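Acyl-CoA dehydrogenase (Mycobacterium thermoresistibile, PDB 3NF4) probably catalyses the FAD-dependent oxidation of acyl-CoA thioesters to their 2,3-enoyl forms, and is seen here with flavin-adenine dinucleotide bound. Local coordinates at residues G51-L56 / A92-A97; G211-P216 / Y360-K365; Q82-I87 / A97-S102; G253-A258 / S325-T330; A21-L26 / Y77-Q82. One frame throughout, in Å; residues are numbered along the deposited sequence.

Contact 1: G51-L56 / A92-A97; sequences GVFEQL and ASVAVA
F53 reaches across to V94 and A97 and joins two helices of the all-helical N-terminal domain of the acyl-CoA dehydrogenase fold. The axes of 52-56 and 92-97 pass 12.2 Å apart at -60°. At that spacing the F53 ring and L56 do most of the bridging. The CA-CB bond of F53 does not aim at the other helix. The first torsion sets CG beside the backbone N (chi1 -70°), and from there the ring swings over to helix 92-104. F53 CE1 has V94 O at 4.1 Å, at the ring edge near its plane, and lies 3.9 Å from A97 CB. The tip, F53 CZ, lies 3.7 Å from A97 CB; that methyl approaches the ring obliquely. The same ring also makes an edge-to-face stack with H169, a residue that touches A97 as well. The touching residues are all buried, and the contact is apolar apart from the V94 carbonyl at the ring edge. L56, three residues after F53, adds a second bridge. V52 and L56 also pack on helix 18-35. V94 turns CG1 anti to its own N and presents it to L56, where CD1 lies 4.2 Å from V94 CG1.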
# COMPACT_ATOMS: atom_id res chain seq x y z
N GLY A 51 31.78 20.86 -20.40
CA GLY A 51 32.82 21.15 -19.40
C GLY A 51 32.66 20.45 -18.06
O GLY A 51 33.63 20.30 -17.31
N VAL A 52 31.43 20.01 -17.78
CA VAL A 52 31.06 19.41 -16.51
C VAL A 52 31.76 18.05 -16.22
O VAL A 52 32.32 17.87 -15.16
CB VAL A 52 29.52 19.32 -16.37
CG1 VAL A 52 29.10 18.38 -15.26
CG2 VAL A 52 28.94 20.71 -16.15
N PHE A 53 31.71 17.11 -17.16
CA PHE A 53 32.35 15.80 -16.97
C PHE A 53 33.89 15.89 -16.93
O PHE A 53 34.54 15.04 -16.32
CB PHE A 53 31.90 14.78 -18.01
CG PHE A 53 30.45 14.33 -17.84
CD1 PHE A 53 30.12 13.35 -16.91
CD2 PHE A 53 29.43 14.88 -18.61
CE1 PHE A 53 28.82 12.94 -16.75
CE2 PHE A 53 28.12 14.49 -18.45
CZ PHE A 53 27.81 13.51 -17.51
N GLU A 54 34.44 16.91 -17.59
CA GLU A 54 35.88 17.21 -17.58
C GLU A 54 36.33 17.63 -16.17
O GLU A 54 37.38 17.20 -15.70
CB GLU A 54 36.22 18.27 -18.64
N GLN A 55 35.51 18.45 -15.50
CA GLN A 55 35.77 18.91 -14.12
C GLN A 55 35.65 17.85 -13.02
O GLN A 55 36.38 17.92 -12.02
CB GLN A 55 34.88 20.11 -13.77
CG GLN A 55 35.25 21.43 -14.48
CD GLN A 55 34.55 22.63 -13.89
OE1 GLN A 55 34.89 23.10 -12.79
NE2 GLN A 55 33.55 23.14 -14.60
N LEU A 56 34.71 16.91 -13.17
CA LEU A 56 34.53 15.82 -12.19
C LEU A 56 35.66 14.80 -12.33
O LEU A 56 36.18 14.27 -11.33
CB LEU A 56 33.18 15.12 -12.38
CG LEU A 56 31.85 15.85 -12.12
CD1 LEU A 56 30.70 15.02 -12.67
CD2 LEU A 56 31.63 16.15 -10.64
N ALA A 92 20.30 14.57 -11.08
CA ALA A 92 20.06 13.12 -11.28
C ALA A 92 20.57 12.60 -12.63
O ALA A 92 21.20 11.54 -12.69
CB ALA A 92 18.54 12.75 -11.12
N SER A 93 20.30 13.35 -13.69
CA SER A 93 20.76 12.96 -15.03
C SER A 93 22.28 12.77 -15.14
O SER A 93 22.74 11.85 -15.77
CB SER A 93 20.24 13.93 -16.08
OG SER A 93 20.73 13.56 -17.35
N VAL A 94 23.05 13.63 -14.47
CA VAL A 94 24.50 13.53 -14.46
C VAL A 94 25.00 12.29 -13.70
O VAL A 94 25.98 11.62 -14.11
CB VAL A 94 25.13 14.84 -13.89
CG1 VAL A 94 26.60 14.65 -13.49
CG2 VAL A 94 24.98 15.99 -14.92
N ALA A 95 24.35 11.97 -12.58
CA ALA A 95 24.79 10.86 -11.77
C ALA A 95 24.49 9.53 -12.45
O ALA A 95 25.28 8.58 -12.37
CB ALA A 95 24.16 10.95 -10.40
N VAL A 96 23.32 9.44 -13.10
CA VAL A 96 23.04 8.30 -13.98
C VAL A 96 24.23 8.09 -14.96
O VAL A 96 24.77 6.98 -15.08
CB VAL A 96 21.63 8.41 -14.70
CG1 VAL A 96 21.46 7.35 -15.77
CG2 VAL A 96 20.49 8.26 -13.70
N ALA A 97 24.69 9.15 -15.61
CA ALA A 97 25.81 9.02 -16.55
C ALA A 97 27.11 8.57 -15.89
O ALA A 97 27.93 7.88 -16.52
CB ALA A 97 26.03 10.33 -17.28

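Contact 2: G211-P216 / Y360-K365; sequences GLHAVP and YMREAK
R362 NH1 faces G211 and H213 and donates a hydrogen bond to M210 O, just ahead of the loop 211-216. R362 NH1 lies 3.9 Å from G211 CA and 3.8 Å from H213 NE2. The histidine nitrogen sits at the guanidinium edge, near its plane, too far for a bond. The two planes are only 26° apart, but the groups are not stacked. R362 NE forms a salt bridge with E358, so two of the arginine's nitrogens are held. A bend at chi3 (-80°) folds the guanidinium back toward the loop. G211 has no side chain, and its CA comes within 5.3 Å of E363 CA. G211 CA also lies 3.5 Å above one face of the H213 ring, toward its rim. L212 CD1 lies 3.9 Å from E363 CG. The carboxylate beyond that CG is bound through OE2 to R359. The L212 side chain lies about 5 Å from the flavin-adenine dinucleotide, so this loop borders the cofactor site. The loop connects strands 201-203 and 217-228 of the middle domain. Helix 357-367 rests on helices 247-274 and 321-346, and helix 92-104 touches both L212 and E363.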
# COMPACT_ATOMS: atom_id res chain seq x y z
N GLY A 211 11.27 13.44 -18.58
CA GLY A 211 12.28 14.13 -17.73
C GLY A 211 13.69 13.57 -17.95
O GLY A 211 13.90 12.70 -18.82
N LEU A 212 14.66 14.06 -17.18
CA LEU A 212 16.06 13.60 -17.26
C LEU A 212 16.68 13.97 -18.61
O LEU A 212 17.22 13.13 -19.32
CB LEU A 212 16.12 12.08 -17.03
CG LEU A 212 17.22 11.37 -16.25
CD1 LEU A 212 17.08 11.55 -14.71
CD2 LEU A 212 17.25 9.84 -16.64
N HIS A 213 16.57 15.24 -18.97
CA HIS A 213 16.76 15.69 -20.35
C HIS A 213 18.21 15.94 -20.78
O HIS A 213 18.51 15.79 -21.97
CB HIS A 213 16.00 16.99 -20.62
CG HIS A 213 14.53 16.92 -20.34
ND1 HIS A 213 13.67 16.14 -21.09
CD2 HIS A 213 13.76 17.57 -19.45
CE1 HIS A 213 12.43 16.30 -20.65
NE2 HIS A 213 12.46 17.17 -19.65
N ALA A 214 19.08 16.33 -19.84
CA ALA A 214 20.38 16.92 -20.17
C ALA A 214 21.37 16.03 -20.96
O ALA A 214 21.92 16.46 -21.96
CB ALA A 214 21.05 17.45 -18.93
N VAL A 215 21.62 14.83 -20.45
CA VAL A 215 22.46 13.84 -21.13
C VAL A 215 21.51 13.10 -22.09
O VAL A 215 20.49 12.56 -21.64
CB VAL A 215 23.03 12.84 -20.10
CG1 VAL A 215 23.85 11.76 -20.78
CG2 VAL A 215 23.88 13.53 -19.04
N PRO A 216 21.85 13.04 -23.40
CA PRO A 216 20.89 12.47 -24.36
C PRO A 216 20.83 10.93 -24.35
O PRO A 216 21.81 10.27 -24.03
CB PRO A 216 21.40 12.99 -25.71
CG PRO A 216 22.90 13.14 -25.52
CD PRO A 216 23.17 13.28 -24.02
N TYR A 360 11.45 16.64 -9.86
CA TYR A 360 11.93 15.43 -9.14
C TYR A 360 10.96 14.26 -9.33
O TYR A 360 11.39 13.13 -9.58
CB TYR A 360 12.20 15.70 -7.64
CG TYR A 360 13.40 16.65 -7.34
CD1 TYR A 360 14.44 16.82 -8.25
CD2 TYR A 360 13.47 17.34 -6.13
CE1 TYR A 360 15.52 17.68 -7.98
CE2 TYR A 360 14.52 18.18 -5.86
CZ TYR A 360 15.55 18.34 -6.78
OH TYR A 360 16.60 19.17 -6.48
N MET A 361 9.65 14.54 -9.25
CA MET A 361 8.60 13.58 -9.56
C MET A 361 8.65 12.98 -10.98
O MET A 361 8.39 11.80 -11.15
CB MET A 361 7.22 14.20 -9.29
CG MET A 361 6.11 13.18 -9.35
SD MET A 361 4.49 13.85 -8.89
CE MET A 361 3.42 12.57 -9.57
N ARG A 362 8.95 13.80 -11.98
CA ARG A 362 9.11 13.33 -13.36
C ARG A 362 10.40 12.47 -13.53
O ARG A 362 10.40 11.48 -14.26
CB ARG A 362 9.10 14.52 -14.36
CG ARG A 362 7.75 15.30 -14.42
CD ARG A 362 7.77 16.38 -15.52
NE ARG A 362 8.47 17.62 -15.14
CZ ARG A 362 9.64 18.03 -15.64
NH1 ARG A 362 10.30 17.30 -16.54
NH2 ARG A 362 10.19 19.17 -15.22
N GLU A 363 11.46 12.81 -12.82
CA GLU A 363 12.70 12.04 -12.87
C GLU A 363 12.59 10.66 -12.21
O GLU A 363 13.26 9.71 -12.64
CB GLU A 363 13.87 12.82 -12.24
CG GLU A 363 14.39 13.91 -13.16
CD GLU A 363 15.27 15.01 -12.50
OE1 GLU A 363 15.68 14.91 -11.31
OE2 GLU A 363 15.56 15.99 -13.22
N ALA A 364 11.75 10.53 -11.19
CA ALA A 364 11.72 9.27 -10.43
C ALA A 364 11.06 8.11 -11.19
O ALA A 364 11.44 6.94 -10.98
CB ALA A 364 11.05 9.47 -9.02
N LYS A 365 10.08 8.42 -12.04
CA LYS A 365 9.31 7.40 -12.77
C LYS A 365 10.19 6.44 -13.60
O LYS A 365 9.96 5.24 -13.55
CB LYS A 365 8.21 8.02 -13.65
CG LYS A 365 7.34 7.02 -14.39
CD LYS A 365 6.53 6.10 -13.42
CE LYS A 365 6.86 4.62 -13.67
NZ LYS A 365 6.10 3.67 -12.79

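Contact 3: Q82-I87 / A97-S102; sequences QVLEEI and AVSVHS
V98 and S99 of helix 92-104 receive the forked end of L84 from helix 77-88. The two helices follow each other in the chain and run in roughly opposite directions, forming a helical hairpin of the N-terminal domain. In the segment 97-102 the contact begins at V98, which points at helix 77-88. Its CG1 is anti to the backbone N (chi1 172°). L84 CD1 sits 3.9 Å from V98 CG1 and 4.0 Å from V98 CB, so it lies against the branch point as well as the methyl. The two side chains slide past each other in opposite directions. S99 follows and meets the other branch: L84 CD2 is 4.1 Å from S99 OG, a van der Waals contact between a methyl and a hydroxyl. With CG anti to its N (chi1 -158°) and chi2 at 54°, the fork of L84 spans V98 and S99. All three touching residues are buried, and the S99 hydroxyl is the one polar group that the leucine meets. Further on, S102 OG shares a hydrogen bond with Y80 OH, a second link back to helix 77-88. The acids of 82-87 have other partners: E85 forms salt bridges with R13 and R304, and E86 with R13 and R90. Helix 18-35 covers V83 and I87, while helix 289-315 packs on Q82.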
# COMPACT_ATOMS: atom_id res chain seq x y z
N GLN A 82 28.05 6.18 -1.88
CA GLN A 82 27.61 7.36 -1.10
C GLN A 82 28.09 8.69 -1.76
O GLN A 82 27.46 9.75 -1.58
CB GLN A 82 28.02 7.24 0.40
CG GLN A 82 27.40 6.04 1.17
CD GLN A 82 27.57 6.09 2.71
OE1 GLN A 82 26.99 6.95 3.40
NE2 GLN A 82 28.33 5.15 3.24
N VAL A 83 29.19 8.63 -2.52
CA VAL A 83 29.59 9.77 -3.36
C VAL A 83 28.60 9.98 -4.51
O VAL A 83 28.18 11.11 -4.83
CB VAL A 83 31.00 9.58 -3.97
CG1 VAL A 83 31.26 10.64 -5.06
CG2 VAL A 83 32.08 9.63 -2.89
N LEU A 84 28.22 8.86 -5.14
CA LEU A 84 27.18 8.83 -6.16
C LEU A 84 25.86 9.40 -5.61
O LEU A 84 25.17 10.16 -6.30
CB LEU A 84 27.01 7.40 -6.66
CG LEU A 84 26.38 7.20 -8.05
CD1 LEU A 84 27.13 8.02 -9.14
CD2 LEU A 84 26.32 5.72 -8.42
N GLU A 85 25.52 9.08 -4.37
CA GLU A 85 24.31 9.61 -3.75
C GLU A 85 24.33 11.15 -3.60
O GLU A 85 23.30 11.82 -3.83
CB GLU A 85 24.06 8.92 -2.39
CG GLU A 85 22.65 9.09 -1.88
CD GLU A 85 22.49 9.02 -0.36
OE1 GLU A 85 22.84 8.01 0.30
OE2 GLU A 85 21.92 9.97 0.17
N GLU A 86 25.48 11.70 -3.21
CA GLU A 86 25.65 13.14 -3.01
C GLU A 86 25.53 13.89 -4.34
O GLU A 86 24.82 14.89 -4.42
CB GLU A 86 27.00 13.47 -2.33
CG GLU A 86 27.14 13.05 -0.84
CD GLU A 86 26.26 13.87 0.12
OE1 GLU A 86 25.69 14.90 -0.29
OE2 GLU A 86 26.14 13.47 1.31
N ILE A 87 26.19 13.39 -5.38
CA ILE A 87 25.96 13.90 -6.74
C ILE A 87 24.47 13.92 -7.17
O ILE A 87 23.97 14.98 -7.56
CB ILE A 87 26.82 13.16 -7.79
CG1 ILE A 87 28.30 13.35 -7.48
CG2 ILE A 87 26.50 13.64 -9.23
CD1 ILE A 87 29.21 12.31 -8.16
N ALA A 97 24.69 9.15 -15.61
CA ALA A 97 25.81 9.02 -16.55
C ALA A 97 27.11 8.57 -15.89
O ALA A 97 27.93 7.88 -16.52
CB ALA A 97 26.03 10.33 -17.28
N VAL A 98 27.34 9.00 -14.65
CA VAL A 98 28.53 8.54 -13.91
C VAL A 98 28.48 7.03 -13.69
O VAL A 98 29.46 6.32 -13.91
CB VAL A 98 28.77 9.30 -12.59
CG1 VAL A 98 29.89 8.65 -11.78
CG2 VAL A 98 29.14 10.75 -12.89
N SER A 99 27.30 6.55 -13.32
CA SER A 99 27.05 5.15 -13.10
C SER A 99 27.26 4.31 -14.35
O SER A 99 27.87 3.25 -14.29
CB SER A 99 25.62 4.96 -12.58
OG SER A 99 25.51 3.75 -11.89
N VAL A 100 26.77 4.78 -15.49
CA VAL A 100 26.97 4.12 -16.77
C VAL A 100 28.46 4.01 -17.14
O VAL A 100 28.91 2.96 -17.64
CB VAL A 100 26.11 4.79 -17.88
CG1 VAL A 100 26.59 4.39 -19.30
CG2 VAL A 100 24.61 4.46 -17.67
N HIS A 101 29.23 5.05 -16.84
CA HIS A 101 30.66 5.04 -17.16
C HIS A 101 31.42 3.88 -16.48
O HIS A 101 32.28 3.24 -17.11
CB HIS A 101 31.29 6.38 -16.81
CG HIS A 101 32.76 6.44 -17.07
ND1 HIS A 101 33.28 6.60 -18.33
CD2 HIS A 101 33.82 6.37 -16.23
CE1 HIS A 101 34.60 6.63 -18.26
NE2 HIS A 101 34.95 6.49 -16.99
N SER A 102 31.09 3.62 -15.21
CA SER A 102 31.59 2.47 -14.46
C SER A 102 31.23 1.14 -15.10
O SER A 102 32.10 0.29 -15.26
CB SER A 102 31.03 2.49 -13.03
OG SER A 102 31.77 3.39 -12.22

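Contact 4: G253-A258 / S325-T330; sequences GIAAVA and SIAKLT
A255 fits against A327 and K328 where two long helices of the C-terminal helical bundle of the acyl-CoA dehydrogenase fold run side by side. The axes of 253-258 and 325-330 are 8.3 Å apart and cross at 28°. The small A255 permits this closeness: A255 CA is 4.6 Å from K328 CA. Apolar packing makes up the whole contact between the two segments, and most of it centres on one methyl. A255 CB lies 3.8 Å from A327 O and 4.0 Å from K328 CA, so it rests mainly on backbone. A255 CB to A327 CB is longer, 4.3 Å. Y307 of helix 289-315 packs on both alanines. K328 adds to this packing by running its chain past I254, and K328 CE comes to 4.3 Å from I254 CG2. The rest of I254 leads away. The polar contacts lie within or beyond helix 321-346. K328 NZ is buried and gripped by N374 OD1, M367 O and G372 O, with a weak fourth bond to F370 O. These partners tie the lysine to the end of helix 357-367 and the start of helix 374-383. I326 packs on A301 and T330 on T302 of the third subunit. I326 O takes two donors, T330 N and T330 OG1. The hydroxyl T330 OG1 is 3.0 Å from I326 O and stands above the carbonyl plane, 43° out of it.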
# COMPACT_ATOMS: atom_id res chain seq x y z
N GLY A 253 24.41 0.84 -8.24
CA GLY A 253 24.50 2.20 -8.80
C GLY A 253 23.17 2.95 -8.76
O GLY A 253 23.05 3.98 -8.11
N ILE A 254 22.15 2.40 -9.42
CA ILE A 254 20.83 3.03 -9.52
C ILE A 254 20.07 3.13 -8.17
O ILE A 254 19.35 4.12 -7.95
CB ILE A 254 19.95 2.31 -10.59
CG1 ILE A 254 20.56 2.51 -11.98
CG2 ILE A 254 18.49 2.79 -10.54
CD1 ILE A 254 20.89 3.96 -12.39
N ALA A 255 20.23 2.13 -7.30
CA ALA A 255 19.73 2.23 -5.93
C ALA A 255 20.28 3.47 -5.25
O ALA A 255 19.54 4.18 -4.61
CB ALA A 255 20.06 0.99 -5.12
N ALA A 256 21.58 3.75 -5.45
CA ALA A 256 22.21 4.94 -4.84
C ALA A 256 21.69 6.24 -5.45
O ALA A 256 21.46 7.21 -4.72
CB ALA A 256 23.73 4.89 -4.95
N VAL A 257 21.51 6.25 -6.79
CA VAL A 257 20.95 7.41 -7.48
C VAL A 257 19.52 7.72 -7.02
O VAL A 257 19.19 8.88 -6.81
CB VAL A 257 21.01 7.25 -9.05
CG1 VAL A 257 20.26 8.37 -9.75
CG2 VAL A 257 22.50 7.27 -9.53
N ALA A 258 18.68 6.70 -6.87
CA ALA A 258 17.27 6.93 -6.49
C ALA A 258 17.18 7.45 -5.06
O ALA A 258 16.33 8.30 -4.77
CB ALA A 258 16.42 5.64 -6.66
N SER A 325 19.19 -6.92 -5.94
CA SER A 325 17.83 -6.79 -6.50
C SER A 325 16.85 -6.12 -5.53
O SER A 325 16.04 -5.26 -5.92
CB SER A 325 17.27 -8.16 -6.92
OG SER A 325 17.83 -8.51 -8.16
N ILE A 326 16.94 -6.54 -4.27
CA ILE A 326 16.12 -5.99 -3.19
C ILE A 326 16.45 -4.48 -3.04
O ILE A 326 15.54 -3.65 -3.01
CB ILE A 326 16.34 -6.82 -1.90
CG1 ILE A 326 15.65 -8.17 -2.03
CG2 ILE A 326 15.88 -6.08 -0.66
CD1 ILE A 326 15.94 -9.13 -0.85
N ALA A 327 17.73 -4.14 -2.98
CA ALA A 327 18.11 -2.71 -2.88
C ALA A 327 17.53 -1.81 -4.00
O ALA A 327 17.00 -0.73 -3.74
CB ALA A 327 19.64 -2.55 -2.78
N LYS A 328 17.61 -2.26 -5.26
CA LYS A 328 17.14 -1.48 -6.41
C LYS A 328 15.61 -1.30 -6.40
O LYS A 328 15.11 -0.19 -6.55
CB LYS A 328 17.66 -2.12 -7.71
CG LYS A 328 17.47 -1.28 -8.97
CD LYS A 328 16.10 -1.53 -9.62
CE LYS A 328 15.96 -0.72 -10.90
NZ LYS A 328 14.55 -0.54 -11.30
N LEU A 329 14.87 -2.40 -6.20
CA LEU A 329 13.41 -2.37 -6.03
C LEU A 329 12.96 -1.42 -4.91
O LEU A 329 12.09 -0.56 -5.13
CB LEU A 329 12.87 -3.77 -5.72
CG LEU A 329 11.38 -3.84 -5.33
CD1 LEU A 329 10.51 -3.69 -6.55
CD2 LEU A 329 11.06 -5.15 -4.67
N THR A 330 13.53 -1.60 -3.72
CA THR A 330 13.22 -0.81 -2.52
C THR A 330 13.50 0.68 -2.74
O THR A 330 12.62 1.52 -2.53
CB THR A 330 14.08 -1.37 -1.34
OG1 THR A 330 13.55 -2.65 -0.96
CG2 THR A 330 14.11 -0.45 -0.12

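Contact 5: A21-L26 / Y77-Q82; sequences AELIEL and YEVYLQ
L23 and I24 of helix 18-35 pack on V79 and Q82 of helix 77-88. The apolar contacts come first. L23 CD2 lies 3.7 Å from V79 CG1, methyl to methyl, with the two side chains at a slant. I24 works differently. Its CG1 stands beside the backbone N (chi1 -68°), and a second turn at chi2 (-70°) brings CD1 over to the neighbouring backbone. I24 CD1 is 4.0 Å from both Q82 C and Q82 O, and 4.3 Å from Q82 CB. The methyl thus covers a peptide group more than a side chain. Both helices belong to the helical N-terminal domain of the acyl-CoA dehydrogenase fold, and L15 and P16, just ahead of helix 18-35, pack on I24 and V79. The polar contacts fix Q82. Q82 NE2 donates to E78 O, one turn earlier, at 2.9 Å with an N-H...O angle of 154°. It has a further weak bond to L14 O, while Q82 OE1 accepts from R13 NH1. The amide is therefore held at both ends. At the start of helix 77-88, Y77 N and E78 N bond to the two carboxylate oxygens of D315. Within helix 77-88, Y80 CD2 sits over the centre of the Y77 ring, 3.8 Å above its plane, and the Y77 ring also has a cation-pi contact with R314.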
# COMPACT_ATOMS: atom_id res chain seq x y z
N ALA A 21 35.64 10.47 4.83
CA ALA A 21 34.88 11.65 5.24
C ALA A 21 35.26 12.90 4.46
O ALA A 21 34.38 13.70 4.09
CB ALA A 21 35.02 11.90 6.74
N GLU A 22 36.57 13.07 4.21
CA GLU A 22 37.07 14.20 3.42
C GLU A 22 36.71 14.07 1.93
O GLU A 22 36.51 15.08 1.25
CB GLU A 22 38.59 14.37 3.61
N LEU A 23 36.64 12.85 1.42
CA LEU A 23 36.25 12.60 0.03
C LEU A 23 34.78 12.98 -0.19
O LEU A 23 34.41 13.52 -1.23
CB LEU A 23 36.52 11.15 -0.38
CG LEU A 23 36.01 10.68 -1.75
CD1 LEU A 23 36.75 11.41 -2.90
CD2 LEU A 23 36.09 9.18 -1.92
N ILE A 24 33.96 12.70 0.81
CA ILE A 24 32.57 13.13 0.77
C ILE A 24 32.53 14.65 0.76
O ILE A 24 31.79 15.26 -0.03
CB ILE A 24 31.76 12.53 1.93
CG1 ILE A 24 31.62 11.00 1.74
CG2 ILE A 24 30.41 13.24 2.09
CD1 ILE A 24 30.71 10.55 0.58
N GLU A 25 33.37 15.25 1.60
CA GLU A 25 33.45 16.70 1.71
C GLU A 25 33.88 17.31 0.40
O GLU A 25 33.35 18.34 -0.00
CB GLU A 25 34.42 17.08 2.83
CG GLU A 25 34.06 18.39 3.52
CD GLU A 25 32.60 18.42 4.02
OE1 GLU A 25 32.23 17.60 4.89
OE2 GLU A 25 31.83 19.29 3.53
N LEU A 26 34.85 16.70 -0.27
CA LEU A 26 35.25 17.19 -1.59
C LEU A 26 34.08 17.15 -2.62
O LEU A 26 33.91 18.09 -3.40
CB LEU A 26 36.49 16.45 -2.09
CG LEU A 26 37.01 16.72 -3.52
CD1 LEU A 26 37.57 18.14 -3.65
CD2 LEU A 26 38.07 15.69 -3.91
N TYR A 77 32.85 -0.00 -2.36
CA TYR A 77 31.49 0.39 -2.70
C TYR A 77 30.76 1.17 -1.61
O TYR A 77 30.02 2.11 -1.91
CB TYR A 77 30.69 -0.83 -3.20
CG TYR A 77 30.62 -0.88 -4.72
CD1 TYR A 77 31.79 -0.84 -5.51
CD2 TYR A 77 29.38 -0.94 -5.37
CE1 TYR A 77 31.71 -0.87 -6.93
CE2 TYR A 77 29.29 -0.97 -6.79
CZ TYR A 77 30.45 -0.94 -7.55
OH TYR A 77 30.32 -0.97 -8.93
N GLU A 78 31.02 0.83 -0.35
CA GLU A 78 30.52 1.55 0.82
C GLU A 78 30.88 3.05 0.78
O GLU A 78 30.16 3.87 1.36
CB GLU A 78 31.03 0.86 2.10
CG GLU A 78 30.62 1.43 3.45
CD GLU A 78 31.20 0.64 4.67
OE1 GLU A 78 32.27 -0.01 4.59
OE2 GLU A 78 30.56 0.69 5.75
N VAL A 79 31.96 3.42 0.08
CA VAL A 79 32.31 4.83 -0.12
C VAL A 79 31.89 5.31 -1.52
O VAL A 79 31.24 6.37 -1.64
CB VAL A 79 33.85 5.14 0.13
CG1 VAL A 79 34.14 6.60 -0.05
CG2 VAL A 79 34.26 4.74 1.51
N TYR A 80 32.22 4.56 -2.57
CA TYR A 80 31.82 4.95 -3.93
C TYR A 80 30.32 5.28 -4.05
O TYR A 80 29.96 6.34 -4.57
CB TYR A 80 32.24 3.90 -4.96
CG TYR A 80 31.54 4.00 -6.29
CD1 TYR A 80 31.61 5.16 -7.05
CD2 TYR A 80 30.80 2.92 -6.81
CE1 TYR A 80 30.97 5.26 -8.30
CE2 TYR A 80 30.15 3.00 -8.04
CZ TYR A 80 30.25 4.18 -8.78
OH TYR A 80 29.64 4.29 -10.00
N LEU A 81 29.45 4.39 -3.54
CA LEU A 81 28.00 4.56 -3.70
C LEU A 81 27.44 5.80 -3.01
O LEU A 81 26.47 6.41 -3.53
CB LEU A 81 27.24 3.31 -3.22
CG LEU A 81 27.42 2.04 -4.08
CD1 LEU A 81 26.72 0.84 -3.48
CD2 LEU A 81 26.98 2.29 -5.53
N GLN A 82 28.05 6.18 -1.88
CA GLN A 82 27.61 7.36 -1.10
C GLN A 82 28.09 8.69 -1.76
O GLN A 82 27.46 9.75 -1.58
CB GLN A 82 28.02 7.24 0.40
CG GLN A 82 27.40 6.04 1.17
CD GLN A 82 27.57 6.09 2.71
OE1 GLN A 82 26.99 6.95 3.40
NE2 GLN A 82 28.33 5.15 3.24

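In the fold
Contacts 1, 3 and 5 build the N-terminal helical domain. Contacts 1 and 3 share A97 on helix 92-104, with centres 9 Å apart. Contacts 3 and 5 share Q82, and their centres are 11 Å apart. Contact 4 lies inside the C-terminal bundle, and its helix 247-274 meets contacts 3 and 5: S99 OG is 3.6 Å from G253 CA, and A256 CB is 3.4 Å from L81 O. Contact 2 joins a middle-domain loop to the C-terminal domain and touches contact 1, where L212 CD1 is 3.8 Å from S93 N. Four contacts lie near the bound flavin-adenine dinucleotide, with L212 at about 5 Å, K328 at about 8 Å, A97 at about 9 Å and S99 at about 10 Å from side chain to cofactor.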